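Local coordinates for protein amorpha-4,11-diene synthase (Artemisia annua, PDB 4GAX) that probably cyclises farnesyl diphosphate to sesquiterpenes, as a mutant form of an Artemisia alpha-bisabolol or amorphadiene synthase, at residues 338-343 and 352-357; 334-339 and 383-388; 102-107 and 125-130. All blocks are in the same frame, centred on the assembly; numbering follows the deposited sequence.

Contact 1 (338-343 and 352-357); sequences WSITCL and PIYKLF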
loop_
_atom_site.group_PDB
_atom_site.type_symbol
_atom_site.label_atom_id
_atom_site.label_comp_id
_atom_site.label_asym_id
_atom_site.label_seq_id
_atom_site.Cartn_x
_atom_site.Cartn_y
_atom_site.Cartn_z
ATOM N N TRP A 338 17.497 23.621 9.327
ATOM C CA TRP A 338 18.047 22.334 8.900
ATOM C C TRP A 338 19.556 22.299 9.113
ATOM O O TRP A 338 20.327 22.194 8.152
ATOM C CB TRP A 338 17.726 22.081 7.426
ATOM C CG TRP A 338 17.751 20.633 7.012
ATOM C CD1 TRP A 338 18.857 19.873 6.754
ATOM C CD2 TRP A 338 16.615 19.782 6.783
ATOM N NE1 TRP A 338 18.481 18.598 6.383
ATOM C CE2 TRP A 338 17.110 18.516 6.396
ATOM C CE3 TRP A 338 15.229 19.967 6.874
ATOM C CZ2 TRP A 338 16.265 17.437 6.094
ATOM C CZ3 TRP A 338 14.387 18.891 6.566
ATOM C CH2 TRP A 338 14.909 17.645 6.183
ATOM N N SER A 339 19.972 22.394 10.372
ATOM C CA SER A 339 21.388 22.321 10.718
ATOM C C SER A 339 21.552 22.036 12.195
ATOM O O SER A 339 20.850 22.618 13.033
ATOM C CB SER A 339 22.112 23.627 10.382
ATOM O OG SER A 339 23.419 23.612 10.937
ATOM N N ILE A 340 22.494 21.159 12.514
ATOM C CA ILE A 340 22.738 20.788 13.899
ATOM C C ILE A 340 23.251 21.969 14.723
ATOM O O ILE A 340 23.145 21.974 15.954
ATOM C CB ILE A 340 23.710 19.589 13.992
ATOM C CG1 ILE A 340 23.515 18.861 15.320
ATOM C CG2 ILE A 340 25.160 20.027 13.782
ATOM C CD1 ILE A 340 22.079 18.395 15.533
ATOM N N THR A 341 23.784 22.983 14.043
ATOM C CA THR A 341 24.362 24.135 14.731
ATOM C C THR A 341 23.323 24.953 15.490
ATOM O O THR A 341 23.664 25.670 16.428
ATOM C CB THR A 341 25.087 25.085 13.760
ATOM O OG1 THR A 341 24.119 25.831 13.011
ATOM C CG2 THR A 341 25.988 24.307 12.809
ATOM N N CYS A 342 22.061 24.864 15.087
ATOM C CA CYS A 342 21.018 25.590 15.812
ATOM C C CYS A 342 20.389 24.753 16.940
ATOM O O CYS A 342 19.277 25.043 17.393
ATOM C CB CYS A 342 19.943 26.114 14.855
ATOM S SG CYS A 342 18.802 24.851 14.255
ATOM N N LEU A 343 21.112 23.730 17.401
ATOM C CA LEU A 343 20.643 22.870 18.490
ATOM C C LEU A 343 20.450 23.687 19.770
ATOM O O LEU A 343 19.607 23.365 20.613
ATOM C CB LEU A 343 21.668 21.767 18.738
ATOM C CG LEU A 343 21.289 20.411 19.342
ATOM C CD1 LEU A 343 21.333 20.458 20.849
ATOM C CD2 LEU A 343 19.932 19.899 18.844
ATOM N N PRO A 352 16.692 15.822 21.685
ATOM C CA PRO A 352 16.992 14.470 21.177
ATOM C C PRO A 352 16.345 14.177 19.830
ATOM O O PRO A 352 16.910 13.470 19.000
ATOM C CB PRO A 352 16.386 13.540 22.242
ATOM C CG PRO A 352 16.353 14.389 23.506
ATOM C CD PRO A 352 16.058 15.788 23.021
ATOM N N ILE A 353 15.159 14.725 19.609
ATOM C CA ILE A 353 14.412 14.417 18.398
ATOM C C ILE A 353 15.025 15.187 17.231
ATOM O O ILE A 353 15.082 14.693 16.111
ATOM C CB ILE A 353 12.906 14.762 18.553
ATOM C CG1 ILE A 353 12.299 14.004 19.746
ATOM C CG2 ILE A 353 12.141 14.427 17.266
ATOM C CD1 ILE A 353 12.635 14.567 21.154
ATOM N N TYR A 354 15.492 16.403 17.502
ATOM C CA TYR A 354 16.134 17.182 16.456
ATOM C C TYR A 354 17.408 16.476 16.027
ATOM O O TYR A 354 17.708 16.396 14.838
ATOM C CB TYR A 354 16.441 18.612 16.914
ATOM C CG TYR A 354 16.790 19.538 15.763
ATOM C CD1 TYR A 354 15.798 20.042 14.925
ATOM C CD2 TYR A 354 18.110 19.900 15.505
ATOM C CE1 TYR A 354 16.108 20.885 13.869
ATOM C CE2 TYR A 354 18.432 20.747 14.452
ATOM C CZ TYR A 354 17.430 21.236 13.638
ATOM O OH TYR A 354 17.748 22.067 12.587
ATOM N N LYS A 355 18.141 15.957 17.006
ATOM C CA LYS A 355 19.368 15.193 16.753
ATOM C C LYS A 355 19.125 13.918 15.949
ATOM O O LYS A 355 19.844 13.637 14.978
ATOM C CB LYS A 355 20.030 14.835 18.087
ATOM C CG LYS A 355 21.286 13.974 17.964
ATOM C CD LYS A 355 22.416 14.700 17.234
ATOM C CE LYS A 355 23.710 13.866 17.254
ATOM N NZ LYS A 355 24.560 14.127 16.056
ATOM N N LEU A 356 18.130 13.131 16.352
ATOM C CA LEU A 356 17.793 11.912 15.606
ATOM C C LEU A 356 17.398 12.257 14.182
ATOM O O LEU A 356 17.817 11.589 13.228
ATOM C CB LEU A 356 16.641 11.155 16.280
ATOM C CG LEU A 356 16.321 9.779 15.678
ATOM C CD1 LEU A 356 17.395 8.767 16.072
ATOM C CD2 LEU A 356 14.939 9.299 16.130
ATOM N N PHE A 357 16.577 13.294 14.048
ATOM C CA PHE A 357 16.117 13.768 12.741
ATOM C C PHE A 357 17.301 14.209 11.867
ATOM O O PHE A 357 17.426 13.784 10.723
ATOM C CB PHE A 357 15.149 14.933 12.967
ATOM C CG PHE A 357 14.643 15.584 11.709
ATOM C CD1 PHE A 357 13.419 15.225 11.170
ATOM C CD2 PHE A 357 15.359 16.603 11.100
ATOM C CE1 PHE A 357 12.938 15.852 10.030
ATOM C CE2 PHE A 357 14.876 17.219 9.953
ATOM C CZ PHE A 357 13.674 16.841 9.419
#
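Tyr354 reaches from helix 351-370 into the turn that precedes it, where it meets Ser339, Ile340, Cys342 and Leu343. With CG anti to the backbone N (chi1 -166°), the ring extends far enough for its hydroxyl to accept a hydrogen bond from Ser339 N, at 3.2 Å and 161°. Ser339 O lies in the plane of the ring at its edge, 3.4 Å from Tyr354 CE2. Cys342 SG approaches obliquely, 4.8 Å from the ring centroid, a Cys sulfur-aromatic contact, while Leu343 CD2 packs 3.8 Å from Tyr354 CD2. One residue on, Lys355 lays its CD against Ile340 CD1 (4.1 Å) near the surface, its ammonium being held by Asp359. Phe357 then presents its edge to a face of Trp338 in a T-shaped pair, planes at 70°, Phe357 CZ lying 3.6 Å from Trp338 CH2. Trp338, with positive phi, is where the chain leaves helix 325-337. Because Tyr354 OH also bonds the carbonyl of Ala334 in the last turn of that helix, one buried hydroxyl joins both sides of the helix exit, accepting from the turn and donating to the helix.

Contact 2 (334-339 and 383-388); sequences AIERWS and FVKDFV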
loop_
_atom_site.group_PDB
_atom_site.type_symbol
_atom_site.label_atom_id
_atom_site.label_comp_id
_atom_site.label_asym_id
_atom_site.label_seq_id
_atom_site.Cartn_x
_atom_site.Cartn_y
_atom_site.Cartn_z
ATOM N N ALA A 334 13.779 25.912 13.474
ATOM C CA ALA A 334 14.903 24.984 13.512
ATOM C C ALA A 334 14.829 23.986 12.350
ATOM O O ALA A 334 15.853 23.605 11.771
ATOM C CB ALA A 334 14.936 24.256 14.836
ATOM N N ILE A 335 13.619 23.554 12.006
ATOM C CA ILE A 335 13.469 22.637 10.877
ATOM C C ILE A 335 13.770 23.379 9.571
ATOM O O ILE A 335 14.448 22.838 8.695
ATOM C CB ILE A 335 12.083 21.956 10.856
ATOM C CG1 ILE A 335 11.971 20.972 12.021
ATOM C CG2 ILE A 335 11.861 21.189 9.537
ATOM C CD1 ILE A 335 12.828 19.703 11.852
ATOM N N GLU A 336 13.297 24.624 9.463
ATOM C CA GLU A 336 13.609 25.472 8.310
ATOM C C GLU A 336 15.113 25.670 8.172
ATOM O O GLU A 336 15.647 25.686 7.060
ATOM C CB GLU A 336 12.931 26.846 8.422
ATOM C CG GLU A 336 11.412 26.835 8.341
ATOM C CD GLU A 336 10.870 26.470 6.963
ATOM O OE1 GLU A 336 11.664 26.254 6.020
ATOM O OE2 GLU A 336 9.626 26.404 6.821
ATOM N N ARG A 337 15.787 25.822 9.311
ATOM C CA ARG A 337 17.230 26.040 9.334
ATOM C C ARG A 337 17.993 24.788 8.911
ATOM O O ARG A 337 19.006 24.882 8.221
ATOM C CB ARG A 337 17.675 26.503 10.724
ATOM C CG ARG A 337 18.705 27.618 10.706
ATOM C CD ARG A 337 18.759 28.337 12.047
ATOM N NE ARG A 337 17.939 29.546 12.062
ATOM C CZ ARG A 337 18.414 30.766 11.824
ATOM N NH1 ARG A 337 19.703 30.933 11.555
ATOM N NH2 ARG A 337 17.602 31.816 11.855
ATOM N N TRP A 338 17.497 23.621 9.327
ATOM C CA TRP A 338 18.047 22.334 8.900
ATOM C C TRP A 338 19.556 22.299 9.113
ATOM O O TRP A 338 20.327 22.194 8.152
ATOM C CB TRP A 338 17.726 22.081 7.426
ATOM C CG TRP A 338 17.751 20.633 7.012
ATOM C CD1 TRP A 338 18.857 19.873 6.754
ATOM C CD2 TRP A 338 16.615 19.782 6.783
ATOM N NE1 TRP A 338 18.481 18.598 6.383
ATOM C CE2 TRP A 338 17.110 18.516 6.396
ATOM C CE3 TRP A 338 15.229 19.967 6.874
ATOM C CZ2 TRP A 338 16.265 17.437 6.094
ATOM C CZ3 TRP A 338 14.387 18.891 6.566
ATOM C CH2 TRP A 338 14.909 17.645 6.183
ATOM N N SER A 339 19.972 22.394 10.372
ATOM C CA SER A 339 21.388 22.321 10.718
ATOM C C SER A 339 21.552 22.036 12.195
ATOM O O SER A 339 20.850 22.618 13.033
ATOM C CB SER A 339 22.112 23.627 10.382
ATOM O OG SER A 339 23.419 23.612 10.937
ATOM N N PHE A 383 10.119 19.026 1.012
ATOM C CA PHE A 383 8.854 18.391 1.370
ATOM C C PHE A 383 8.797 18.089 2.863
ATOM O O PHE A 383 7.725 18.100 3.473
ATOM C CB PHE A 383 8.661 17.099 0.579
ATOM C CG PHE A 383 8.108 17.312 -0.807
ATOM C CD1 PHE A 383 6.737 17.268 -1.036
ATOM C CD2 PHE A 383 8.955 17.559 -1.873
ATOM C CE1 PHE A 383 6.220 17.456 -2.305
ATOM C CE2 PHE A 383 8.444 17.746 -3.152
ATOM C CZ PHE A 383 7.073 17.696 -3.366
ATOM N N VAL A 384 9.952 17.799 3.449
ATOM C CA VAL A 384 10.004 17.544 4.876
ATOM C C VAL A 384 9.737 18.847 5.617
ATOM O O VAL A 384 8.935 18.883 6.563
ATOM C CB VAL A 384 11.358 16.960 5.286
ATOM C CG1 VAL A 384 11.330 16.569 6.766
ATOM C CG2 VAL A 384 11.666 15.731 4.437
ATOM N N LYS A 385 10.376 19.925 5.170
ATOM C CA LYS A 385 10.142 21.234 5.774
ATOM C C LYS A 385 8.697 21.651 5.593
ATOM O O LYS A 385 8.101 22.225 6.501
ATOM C CB LYS A 385 11.038 22.289 5.146
ATOM C CG LYS A 385 12.509 22.130 5.476
ATOM C CD LYS A 385 13.284 23.226 4.783
ATOM C CE LYS A 385 14.754 23.177 5.112
ATOM N NZ LYS A 385 15.445 24.264 4.379
ATOM N N ASP A 386 8.133 21.369 4.420
ATOM C CA ASP A 386 6.753 21.782 4.142
ATOM C C ASP A 386 5.762 21.035 5.027
ATOM O O ASP A 386 4.711 21.561 5.384
ATOM C CB ASP A 386 6.388 21.582 2.673
ATOM C CG ASP A 386 5.179 22.396 2.271
ATOM O OD1 ASP A 386 5.245 23.632 2.421
ATOM O OD2 ASP A 386 4.160 21.810 1.843
ATOM N N PHE A 387 6.112 19.807 5.391
ATOM C CA PHE A 387 5.309 19.010 6.315
ATOM C C PHE A 387 5.248 19.667 7.699
ATOM O O PHE A 387 4.167 19.850 8.261
ATOM C CB PHE A 387 5.884 17.593 6.419
ATOM C CG PHE A 387 5.261 16.763 7.507
ATOM C CD1 PHE A 387 3.977 16.262 7.365
ATOM C CD2 PHE A 387 5.967 16.469 8.666
ATOM C CE1 PHE A 387 3.403 15.500 8.362
ATOM C CE2 PHE A 387 5.396 15.702 9.673
ATOM C CZ PHE A 387 4.114 15.221 9.523
ATOM N N VAL A 388 6.411 20.036 8.237
ATOM C CA VAL A 388 6.476 20.671 9.551
ATOM C C VAL A 388 5.825 22.055 9.526
ATOM O O VAL A 388 5.113 22.435 10.459
ATOM C CB VAL A 388 7.923 20.773 10.048
ATOM C CG1 VAL A 388 7.966 21.244 11.486
ATOM C CG2 VAL A 388 8.599 19.412 9.906
HETATM O O HOH W 1 13.897 26.858 4.463
#
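The indole of Trp338 meets Val384 at the edge of its six-membered ring, Val384 CB lying near the ring plane 3.7 Å from Trp338 CH2. This is helix-to-helix packing in the all-alpha terpene synthase fold: the C-terminal end of helix 325-337 rests on the middle of helix 374-399. Lys385 comes obliquely to the same indole, its CE 3.7 Å from Trp338 CE3. One face is taken up by the T-shaped contact with Phe357, and Lys381 adds a cation-pi contact. The second flat group, the carboxylate of Glu336, borders the lysine chain from across, OE1 being 3.7 Å from Lys385 CD. Lys385 leaves its helix with CG beside the backbone N (chi1 -69°) and is fully extended beyond, so its methylenes run between indole and carboxylate until NZ reaches Glu336 O, at 3.0 Å. The ammonium sits 24° from the carbonyl plane, with a C=O...N angle of 139°. A positive charge at this last helical turn probably suits the helix dipole. Glu336 OE1 is too far from NZ for a salt bridge, and a water joins them instead, accepting from Lys385 NZ and donating to Glu336 OE1 at 2.8 Å; OE2 pairs with Arg389. An alanine in place of Lys385 is likely to leave Glu336 O without its ammonium partner and to open a gap beside the indole. Deeper in the packing, the branches of Ile335 and Val388 cross at about a right angle, Ile335 CG2 lying 3.7 Å from Val388 CG2.

Contact 3 (102-107 and 125-130); sequences HALQHI and RLMRKQ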
loop_
_atom_site.group_PDB
_atom_site.type_symbol
_atom_site.label_atom_id
_atom_site.label_comp_id
_atom_site.label_asym_id
_atom_site.label_seq_id
_atom_site.Cartn_x
_atom_site.Cartn_y
_atom_site.Cartn_z
ATOM N N HIS A 102 7.427 -7.599 -20.304
ATOM C CA HIS A 102 7.506 -7.856 -21.741
ATOM C C HIS A 102 6.276 -8.613 -22.275
ATOM O O HIS A 102 5.766 -8.309 -23.355
ATOM C CB HIS A 102 8.787 -8.603 -22.082
ATOM C CG HIS A 102 8.882 -9.008 -23.519
ATOM N ND1 HIS A 102 8.558 -10.278 -23.953
ATOM C CD2 HIS A 102 9.265 -8.320 -24.615
ATOM C CE1 HIS A 102 8.738 -10.349 -25.260
ATOM N NE2 HIS A 102 9.163 -9.176 -25.689
ATOM N N ALA A 103 5.806 -9.591 -21.511
ATOM C CA ALA A 103 4.632 -10.386 -21.875
ATOM C C ALA A 103 3.384 -9.516 -21.982
ATOM O O ALA A 103 2.680 -9.558 -22.985
ATOM C CB ALA A 103 4.406 -11.493 -20.837
ATOM N N LEU A 104 3.118 -8.727 -20.943
ATOM C CA LEU A 104 1.947 -7.850 -20.936
ATOM C C LEU A 104 2.037 -6.769 -22.006
ATOM O O LEU A 104 1.017 -6.391 -22.602
ATOM C CB LEU A 104 1.736 -7.235 -19.553
ATOM C CG LEU A 104 1.428 -8.266 -18.461
ATOM C CD1 LEU A 104 1.190 -7.564 -17.125
ATOM C CD2 LEU A 104 0.218 -9.132 -18.820
ATOM N N GLN A 105 3.254 -6.293 -22.270
ATOM C CA GLN A 105 3.470 -5.329 -23.347
ATOM C C GLN A 105 3.066 -5.950 -24.671
ATOM O O GLN A 105 2.392 -5.321 -25.506
ATOM C CB GLN A 105 4.945 -4.931 -23.421
ATOM C CG GLN A 105 5.254 -3.892 -24.483
ATOM C CD GLN A 105 6.749 -3.739 -24.711
ATOM O OE1 GLN A 105 7.487 -4.727 -24.690
ATOM N NE2 GLN A 105 7.209 -2.493 -24.920
ATOM N N HIS A 106 3.490 -7.193 -24.865
ATOM C CA HIS A 106 3.220 -7.895 -26.113
ATOM C C HIS A 106 1.728 -8.193 -26.256
ATOM O O HIS A 106 1.167 -8.120 -27.359
ATOM C CB HIS A 106 4.024 -9.187 -26.168
ATOM C CG HIS A 106 3.874 -9.926 -27.458
ATOM N ND1 HIS A 106 3.058 -11.032 -27.588
ATOM C CD2 HIS A 106 4.420 -9.711 -28.671
ATOM C CE1 HIS A 106 3.119 -11.469 -28.832
ATOM N NE2 HIS A 106 3.937 -10.691 -29.513
ATOM N N ILE A 107 1.089 -8.534 -25.143
ATOM C CA ILE A 107 -0.364 -8.750 -25.133
ATOM C C ILE A 107 -1.086 -7.457 -25.501
ATOM O O ILE A 107 -2.018 -7.454 -26.324
ATOM C CB ILE A 107 -0.866 -9.226 -23.750
ATOM C CG1 ILE A 107 -0.297 -10.608 -23.421
ATOM C CG2 ILE A 107 -2.402 -9.320 -23.732
ATOM C CD1 ILE A 107 -0.629 -11.651 -24.468
ATOM N N ARG A 125 -8.256 -6.788 -15.963
ATOM C CA ARG A 125 -7.644 -6.419 -14.697
ATOM C C ARG A 125 -6.113 -6.374 -14.766
ATOM O O ARG A 125 -5.491 -5.442 -14.255
ATOM C CB ARG A 125 -8.106 -7.370 -13.587
ATOM C CG ARG A 125 -7.471 -7.067 -12.243
ATOM C CD ARG A 125 -8.057 -7.924 -11.134
ATOM N NE ARG A 125 -7.734 -9.349 -11.289
ATOM C CZ ARG A 125 -6.523 -9.869 -11.082
ATOM N NH1 ARG A 125 -5.514 -9.085 -10.703
ATOM N NH2 ARG A 125 -6.322 -11.175 -11.238
ATOM N N LEU A 126 -5.505 -7.376 -15.399
ATOM C CA LEU A 126 -4.042 -7.392 -15.547
ATOM C C LEU A 126 -3.536 -6.246 -16.407
ATOM O O LEU A 126 -2.461 -5.673 -16.133
ATOM C CB LEU A 126 -3.546 -8.721 -16.126
ATOM C CG LEU A 126 -3.761 -10.021 -15.364
ATOM C CD1 LEU A 126 -3.011 -11.169 -16.090
ATOM C CD2 LEU A 126 -3.315 -9.906 -13.909
ATOM N N MET A 127 -4.287 -5.902 -17.452
ATOM C CA MET A 127 -3.910 -4.748 -18.257
ATOM C C MET A 127 -3.932 -3.462 -17.421
ATOM O O MET A 127 -2.959 -2.710 -17.400
ATOM C CB MET A 127 -4.820 -4.608 -19.492
ATOM C CG MET A 127 -4.578 -5.683 -20.565
ATOM S SD MET A 127 -2.925 -5.630 -21.317
ATOM C CE MET A 127 -2.096 -6.908 -20.405
ATOM N N ARG A 128 -5.036 -3.216 -16.716
ATOM C CA ARG A 128 -5.168 -1.985 -15.924
ATOM C C ARG A 128 -4.167 -1.942 -14.775
ATOM O O ARG A 128 -3.633 -0.890 -14.463
ATOM C CB ARG A 128 -6.608 -1.806 -15.395
ATOM C CG ARG A 128 -7.572 -1.329 -16.499
ATOM C CD ARG A 128 -8.817 -0.627 -15.934
ATOM N NE ARG A 128 -9.607 -0.040 -17.027
ATOM C CZ ARG A 128 -10.768 0.583 -16.851
ATOM N NH1 ARG A 128 -11.245 0.730 -15.624
ATOM N NH2 ARG A 128 -11.450 1.048 -17.896
ATOM N N LYS A 129 -3.916 -3.086 -14.153
ATOM C CA LYS A 129 -2.896 -3.159 -13.103
ATOM C C LYS A 129 -1.528 -2.747 -13.666
ATOM O O LYS A 129 -0.717 -2.137 -12.970
ATOM C CB LYS A 129 -2.845 -4.566 -12.511
ATOM C CG LYS A 129 -1.750 -4.822 -11.453
ATOM C CD LYS A 129 -1.906 -6.235 -10.849
ATOM C CE LYS A 129 -0.740 -6.594 -9.904
ATOM N NZ LYS A 129 -0.174 -5.395 -9.225
ATOM N N GLN A 130 -1.290 -3.065 -14.934
ATOM C CA GLN A 130 -0.027 -2.748 -15.595
ATOM C C GLN A 130 0.010 -1.280 -16.026
ATOM O O GLN A 130 1.048 -0.757 -16.459
ATOM C CB GLN A 130 0.182 -3.701 -16.789
ATOM C CG GLN A 130 1.572 -3.693 -17.417
ATOM C CD GLN A 130 2.654 -4.256 -16.520
ATOM O OE1 GLN A 130 2.379 -4.768 -15.429
ATOM N NE2 GLN A 130 3.905 -4.159 -16.978
#
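Leu104 and Met127 meet methyl to methyl, Leu104 CD2 lying 3.6 Å from Met127 CE. They join two helices of the all-alpha N-terminal terpene synthase domain, 97-111 and 120-129, whose short segments cross steeply at -113° with axes 10.7 Å apart. At that separation, side chains rather than backbones fill the interface, and Leu104 gives up the most surface. Its two methyls divide the work: CD2 goes to the methionine, whereas CD1 rests on the side chain of Gln130.

Met127 reaches across by folding. Its CB-CG bond is turned to a chi2 of -64° and the chain bends again at the sulfur, which brings CE to within 3.8 Å of Leu104 O. The same methyl also touches Ile107 CG2 at 4.1 Å, the two side chains crossing at about a right angle, so it sits where the two aliphatic residues of neighbouring helical turns converge. Leu126 directs its side chain to the same side and packs on Leu81 of helix 77-89, a third helix to which Ile107 is also joined through His77.

Gln130 limits this apolar patch with a polar group. Its NE2 bonds Asp101 just before the 102-107 segment, which fixes the rotation of the amide and ties Gln130 to helix 97-111. The carboxamide oxygen thereby comes to lie against the leucine, with Gln130 OE1 3.5 Å from Leu104 CD1.

In the fold
Along the chain contact 3 comes first and closes before the other two open. It belongs to the N-terminal domain, whereas contacts 1 and 2 lie in the metal-binding terpene synthase domain; the centre of contact 3 is about 47 Å from that of contact 1 and 41 Å from that of contact 2. Contacts 1 and 2 are neighbours, centres about 11 Å apart, and share Trp338 and Ser339. From this common stretch one leads to helix 351-370 and the other to helix 374-399, so together they join three successive helices, 325-337 included, with Phe357 also touching Val384 and Ile335. Contact 3, across the chain's centre from contact 1, packs the N-terminal domain and touches neither.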